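Local coordinates for protein glucose-6-phosphate isomerase (Chlamydia trachomatis D/UW-3/CX, PDB 6OTU) that catalyses the reversible isomerisation of glucose-6-phosphate to fructose-6-phosphate, a sugar phosphate interconversion of glycolysis and gluconeogenesis, at residues G158-A170 / T340-C352. Sequence-based numbering, arbitrary orientation.
Sequences GGSELGPKAMYFA and TGLKYFTAHLQQC. With G6Q (glucose-6-phosphate), chain E.
Y344 brings CE2 over the centre of one face of the F169 ring, the two planes inclined by 37° in an oblique pairing; Y168 covers the opposite face near the rim, and the carbonyl of K165 sits at the edge. K165 CE comes 3.9 Å from Y344 CD1. H348, with CG anti to its backbone N (chi1 164°), turns one imidazole face to G163, whose CA stands 3.9 Å from the ring centroid in a CH-pi contact. Between these aromatic groups A166 packs its methyl against the backbone of Y344 and the edge of F345; the close approach of the two nearly antiparallel helix segments is consistent with the small A166 and G163 at their interface. No direct hydrogen bond joins the segments; a water instead donates to A166 O and accepts from Y344 N. At the other end the two segments meet glucose-6-phosphate: G159 N donates to sugar O3 (2.9 Å), as does Q351 NE2 weakly, while S160 OG holds the phosphate. Q351 NE2 also hydrogen-bonds OE2 of E355, the probable proton donor. The contact thus joins helix 162-172, following strand 151-155 of the parallel sheet, to helix 345-357, following strand 332-337 of the mixed sheet, with helix 466-487 touching both through M167 and H348.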
loop_
_atom_site.group_PDB
_atom_site.type_symbol
_atom_site.label_atom_id
_atom_site.label_comp_id
_atom_site.label_asym_id
_atom_site.label_seq_id
_atom_site.Cartn_x
_atom_site.Cartn_y
_atom_site.Cartn_z
ATOM N N GLY A 158 -4.393 -9.337 -10.942
ATOM C CA GLY A 158 -3.293 -10.067 -10.321
ATOM C C GLY A 158 -2.006 -9.921 -11.113
ATOM O O GLY A 158 -1.616 -8.817 -11.503
ATOM N N GLY A 159 -1.340 -11.052 -11.381
ATOM C CA GLY A 159 -0.126 -11.033 -12.185
ATOM C C GLY A 159 -0.313 -10.452 -13.576
ATOM O O GLY A 159 0.652 -9.969 -14.179
ATOM N N SER A 160 -1.537 -10.479 -14.100
ATOM C CA SER A 160 -1.823 -9.903 -15.409
ATOM C C SER A 160 -1.958 -8.384 -15.401
ATOM O O SER A 160 -2.073 -7.801 -16.485
ATOM C CB SER A 160 -3.095 -10.522 -16.013
ATOM O OG SER A 160 -2.922 -11.909 -16.292
ATOM N N GLU A 161 -1.943 -7.732 -14.230
ATOM C CA GLU A 161 -2.036 -6.275 -14.159
ATOM C C GLU A 161 -0.871 -5.618 -13.433
ATOM O O GLU A 161 -0.309 -4.638 -13.938
ATOM C CB GLU A 161 -3.342 -5.853 -13.473
ATOM C CG GLU A 161 -3.468 -4.331 -13.327
ATOM C CD GLU A 161 -4.114 -3.884 -12.026
ATOM O OE1 GLU A 161 -4.047 -4.627 -11.024
ATOM O OE2 GLU A 161 -4.690 -2.775 -12.006
ATOM N N LEU A 162 -0.495 -6.121 -12.253
ATOM C CA LEU A 162 0.304 -5.323 -11.323
ATOM C C LEU A 162 1.718 -5.093 -11.842
ATOM O O LEU A 162 2.230 -3.972 -11.762
ATOM C CB LEU A 162 0.339 -5.989 -9.947
ATOM C CG LEU A 162 -0.834 -5.678 -9.028
ATOM C CD1 LEU A 162 -0.409 -5.817 -7.585
ATOM C CD2 LEU A 162 -1.324 -4.283 -9.313
ATOM N N GLY A 163 2.357 -6.134 -12.381
ATOM C CA GLY A 163 3.681 -6.015 -12.948
ATOM C C GLY A 163 3.735 -5.064 -14.132
ATOM O O GLY A 163 4.521 -4.107 -14.146
ATOM N N PRO A 164 2.916 -5.316 -15.164
ATOM C CA PRO A 164 2.812 -4.331 -16.256
ATOM C C PRO A 164 2.534 -2.909 -15.771
ATOM O O PRO A 164 3.201 -1.972 -16.222
ATOM C CB PRO A 164 1.668 -4.892 -17.110
ATOM C CG PRO A 164 1.765 -6.368 -16.911
ATOM C CD PRO A 164 2.277 -6.603 -15.517
ATOM N N LYS A 165 1.603 -2.734 -14.829
ATOM C CA LYS A 165 1.255 -1.393 -14.365
ATOM C C LYS A 165 2.420 -0.739 -13.624
ATOM O O LYS A 165 2.717 0.436 -13.846
ATOM C CB LYS A 165 -0.000 -1.446 -13.482
ATOM C CG LYS A 165 -0.505 -0.055 -13.032
ATOM C CD LYS A 165 -1.887 -0.099 -12.407
ATOM C CE LYS A 165 -1.827 -0.678 -11.009
ATOM N NZ LYS A 165 -3.040 -0.337 -10.205
ATOM N N ALA A 166 3.099 -1.490 -12.756
ATOM C CA ALA A 166 4.277 -0.963 -12.077
ATOM C C ALA A 166 5.362 -0.560 -13.075
ATOM O O ALA A 166 6.052 0.453 -12.886
ATOM C CB ALA A 166 4.808 -2.005 -11.091
ATOM N N MET A 167 5.531 -1.343 -14.143
ATOM C CA MET A 167 6.566 -1.036 -15.121
ATOM C C MET A 167 6.160 0.140 -16.004
ATOM O O MET A 167 7.004 0.962 -16.364
ATOM C CB MET A 167 6.883 -2.284 -15.965
ATOM C CG MET A 167 7.674 -3.384 -15.213
ATOM S SD MET A 167 9.204 -2.825 -14.372
ATOM C CE MET A 167 8.619 -2.636 -12.677
ATOM N N TYR A 168 4.873 0.241 -16.346
ATOM C CA TYR A 168 4.412 1.342 -17.180
ATOM C C TYR A 168 4.662 2.688 -16.495
ATOM O O TYR A 168 5.218 3.614 -17.102
ATOM C CB TYR A 168 2.924 1.161 -17.528
ATOM C CG TYR A 168 2.326 2.439 -18.066
ATOM C CD1 TYR A 168 2.573 2.843 -19.369
ATOM C CD2 TYR A 168 1.581 3.277 -17.253
ATOM C CE1 TYR A 168 2.071 4.035 -19.853
ATOM C CE2 TYR A 168 1.076 4.469 -17.724
ATOM C CZ TYR A 168 1.325 4.852 -19.024
ATOM O OH TYR A 168 0.814 6.051 -19.501
ATOM N N PHE A 169 4.275 2.816 -15.220
ATOM C CA PHE A 169 4.548 4.069 -14.519
ATOM C C PHE A 169 6.038 4.265 -14.257
ATOM O O PHE A 169 6.497 5.409 -14.160
ATOM C CB PHE A 169 3.750 4.142 -13.218
ATOM C CG PHE A 169 2.284 4.354 -13.442
ATOM C CD1 PHE A 169 1.769 5.632 -13.603
ATOM C CD2 PHE A 169 1.420 3.270 -13.550
ATOM C CE1 PHE A 169 0.412 5.817 -13.835
ATOM C CE2 PHE A 169 0.064 3.458 -13.781
ATOM C CZ PHE A 169 -0.437 4.721 -13.923
ATOM N N ALA A 170 6.811 3.184 -14.154
ATOM C CA ALA A 170 8.249 3.355 -13.947
ATOM C C ALA A 170 8.896 4.020 -15.151
ATOM O O ALA A 170 9.806 4.846 -15.005
ATOM C CB ALA A 170 8.915 2.010 -13.675
ATOM N N THR A 340 8.872 8.915 -7.755
ATOM C CA THR A 340 7.481 9.002 -8.188
ATOM C C THR A 340 7.170 7.912 -9.216
ATOM O O THR A 340 6.116 7.268 -9.153
ATOM C CB THR A 340 7.194 10.409 -8.744
ATOM O OG1 THR A 340 7.224 11.368 -7.677
ATOM C CG2 THR A 340 5.826 10.482 -9.421
ATOM N N GLY A 341 8.114 7.642 -10.122
ATOM C CA GLY A 341 7.914 6.604 -11.119
ATOM C C GLY A 341 7.665 5.230 -10.523
ATOM O O GLY A 341 6.964 4.415 -11.120
ATOM N N LEU A 342 8.221 4.954 -9.344
ATOM C CA LEU A 342 8.015 3.678 -8.667
ATOM C C LEU A 342 6.792 3.686 -7.739
ATOM O O LEU A 342 6.734 2.884 -6.797
ATOM C CB LEU A 342 9.278 3.294 -7.888
ATOM C CG LEU A 342 10.483 2.972 -8.797
ATOM C CD1 LEU A 342 11.782 2.663 -8.013
ATOM C CD2 LEU A 342 10.138 1.826 -9.745
ATOM N N LYS A 343 5.816 4.568 -7.987
ATOM C CA LYS A 343 4.656 4.652 -7.100
ATOM C C LYS A 343 3.900 3.332 -7.015
ATOM O O LYS A 343 3.306 3.033 -5.973
ATOM C CB LYS A 343 3.719 5.782 -7.549
ATOM C CG LYS A 343 3.245 6.642 -6.382
ATOM C CD LYS A 343 3.227 8.148 -6.688
ATOM C CE LYS A 343 2.068 8.551 -7.608
ATOM N NZ LYS A 343 2.060 10.026 -7.899
ATOM N N TYR A 344 3.912 2.517 -8.076
ATOM C CA TYR A 344 3.181 1.254 -8.050
ATOM C C TYR A 344 4.083 0.042 -7.880
ATOM O O TYR A 344 3.591 -1.091 -7.937
ATOM C CB TYR A 344 2.329 1.085 -9.314
ATOM C CG TYR A 344 1.319 2.189 -9.537
ATOM C CD1 TYR A 344 0.027 2.105 -9.023
ATOM C CD2 TYR A 344 1.668 3.326 -10.255
ATOM C CE1 TYR A 344 -0.892 3.127 -9.240
ATOM C CE2 TYR A 344 0.774 4.345 -10.465
ATOM C CZ TYR A 344 -0.503 4.248 -9.964
ATOM O OH TYR A 344 -1.365 5.296 -10.198
ATOM N N PHE A 345 5.381 0.244 -7.645
ATOM C CA PHE A 345 6.316 -0.879 -7.588
ATOM C C PHE A 345 6.129 -1.721 -6.325
ATOM O O PHE A 345 6.222 -2.952 -6.381
ATOM C CB PHE A 345 7.746 -0.359 -7.683
ATOM C CG PHE A 345 8.777 -1.429 -7.886
ATOM C CD1 PHE A 345 8.634 -2.367 -8.897
ATOM C CD2 PHE A 345 9.910 -1.471 -7.087
ATOM C CE1 PHE A 345 9.596 -3.357 -9.104
ATOM C CE2 PHE A 345 10.889 -2.449 -7.281
ATOM C CZ PHE A 345 10.726 -3.398 -8.299
ATOM N N THR A 346 5.867 -1.082 -5.178
ATOM C CA THR A 346 5.703 -1.828 -3.928
ATOM C C THR A 346 4.471 -2.735 -3.965
ATOM O O THR A 346 4.487 -3.844 -3.415
ATOM C CB THR A 346 5.616 -0.857 -2.747
ATOM O OG1 THR A 346 6.859 -0.155 -2.609
ATOM C CG2 THR A 346 5.337 -1.596 -1.448
ATOM N N ALA A 347 3.390 -2.281 -4.598
ATOM C CA ALA A 347 2.209 -3.125 -4.707
ATOM C C ALA A 347 2.527 -4.401 -5.474
ATOM O O ALA A 347 2.104 -5.495 -5.080
ATOM C CB ALA A 347 1.069 -2.358 -5.380
ATOM N N HIS A 348 3.313 -4.284 -6.547
ATOM C CA HIS A 348 3.709 -5.463 -7.306
ATOM C C HIS A 348 4.664 -6.356 -6.522
ATOM O O HIS A 348 4.547 -7.587 -6.566
ATOM C CB HIS A 348 4.367 -5.062 -8.615
ATOM C CG HIS A 348 5.117 -6.188 -9.246
ATOM N ND1 HIS A 348 4.490 -7.337 -9.685
ATOM C CD2 HIS A 348 6.442 -6.366 -9.473
ATOM C CE1 HIS A 348 5.395 -8.167 -10.173
ATOM N NE2 HIS A 348 6.586 -7.602 -10.060
ATOM N N LEU A 349 5.649 -5.762 -5.844
ATOM C CA LEU A 349 6.553 -6.555 -5.016
ATOM C C LEU A 349 5.775 -7.316 -3.951
ATOM O O LEU A 349 6.064 -8.485 -3.663
ATOM C CB LEU A 349 7.589 -5.647 -4.355
ATOM C CG LEU A 349 8.539 -4.893 -5.276
ATOM C CD1 LEU A 349 9.525 -4.045 -4.475
ATOM C CD2 LEU A 349 9.267 -5.902 -6.156
ATOM N N GLN A 350 4.796 -6.648 -3.339
ATOM C CA GLN A 350 3.977 -7.282 -2.314
ATOM C C GLN A 350 3.300 -8.543 -2.850
ATOM O O GLN A 350 3.251 -9.570 -2.159
ATOM C CB GLN A 350 2.961 -6.261 -1.805
ATOM C CG GLN A 350 1.902 -6.762 -0.866
ATOM C CD GLN A 350 0.938 -5.637 -0.531
ATOM O OE1 GLN A 350 0.113 -5.269 -1.361
ATOM N NE2 GLN A 350 1.077 -5.043 0.660
ATOM N N GLN A 351 2.790 -8.499 -4.088
ATOM C CA GLN A 351 2.237 -9.715 -4.682
ATOM C C GLN A 351 3.332 -10.744 -4.940
ATOM O O GLN A 351 3.183 -11.931 -4.623
ATOM C CB GLN A 351 1.512 -9.408 -5.991
ATOM C CG GLN A 351 1.316 -10.688 -6.816
ATOM C CD GLN A 351 0.417 -10.521 -8.017
ATOM O OE1 GLN A 351 0.487 -9.516 -8.721
ATOM N NE2 GLN A 351 -0.441 -11.517 -8.263
ATOM N N CYS A 352 4.450 -10.296 -5.505
ATOM C CA CYS A 352 5.440 -11.239 -5.996
ATOM C C CYS A 352 6.096 -11.983 -4.840
ATOM O O CYS A 352 6.292 -13.202 -4.907
ATOM C CB CYS A 352 6.459 -10.494 -6.853
ATOM S SG CYS A 352 7.731 -11.588 -7.604
HETATM C C1 G6Q E . -0.092 -14.971 -10.405
HETATM C C2 G6Q E . -1.400 -15.472 -9.788
HETATM C C3 G6Q E . -2.594 -14.560 -10.050
HETATM C C4 G6Q E . -3.072 -14.560 -11.507
HETATM C C5 G6Q E . -4.455 -13.923 -11.639
HETATM C C6 G6Q E . -4.874 -13.743 -13.078
HETATM O O1 G6Q E . 0.867 -15.669 -10.386
HETATM O O2 G6Q E . -1.702 -16.786 -10.241
HETATM O O3 G6Q E . -2.275 -13.222 -9.661
HETATM O O4 G6Q E . -2.153 -13.841 -12.326
HETATM O O5 G6Q E . -5.406 -14.727 -10.933
HETATM O O6 G6Q E . -4.818 -15.045 -13.724
HETATM P P G6Q E . -5.006 -15.150 -15.326
HETATM O O1P G6Q E . -3.846 -14.393 -15.949
HETATM O O2P G6Q E . -4.951 -16.647 -15.609
HETATM O O3P G6Q E . -6.351 -14.535 -15.654
HETATM O O HOH W 1 5.812 2.307 -10.671
#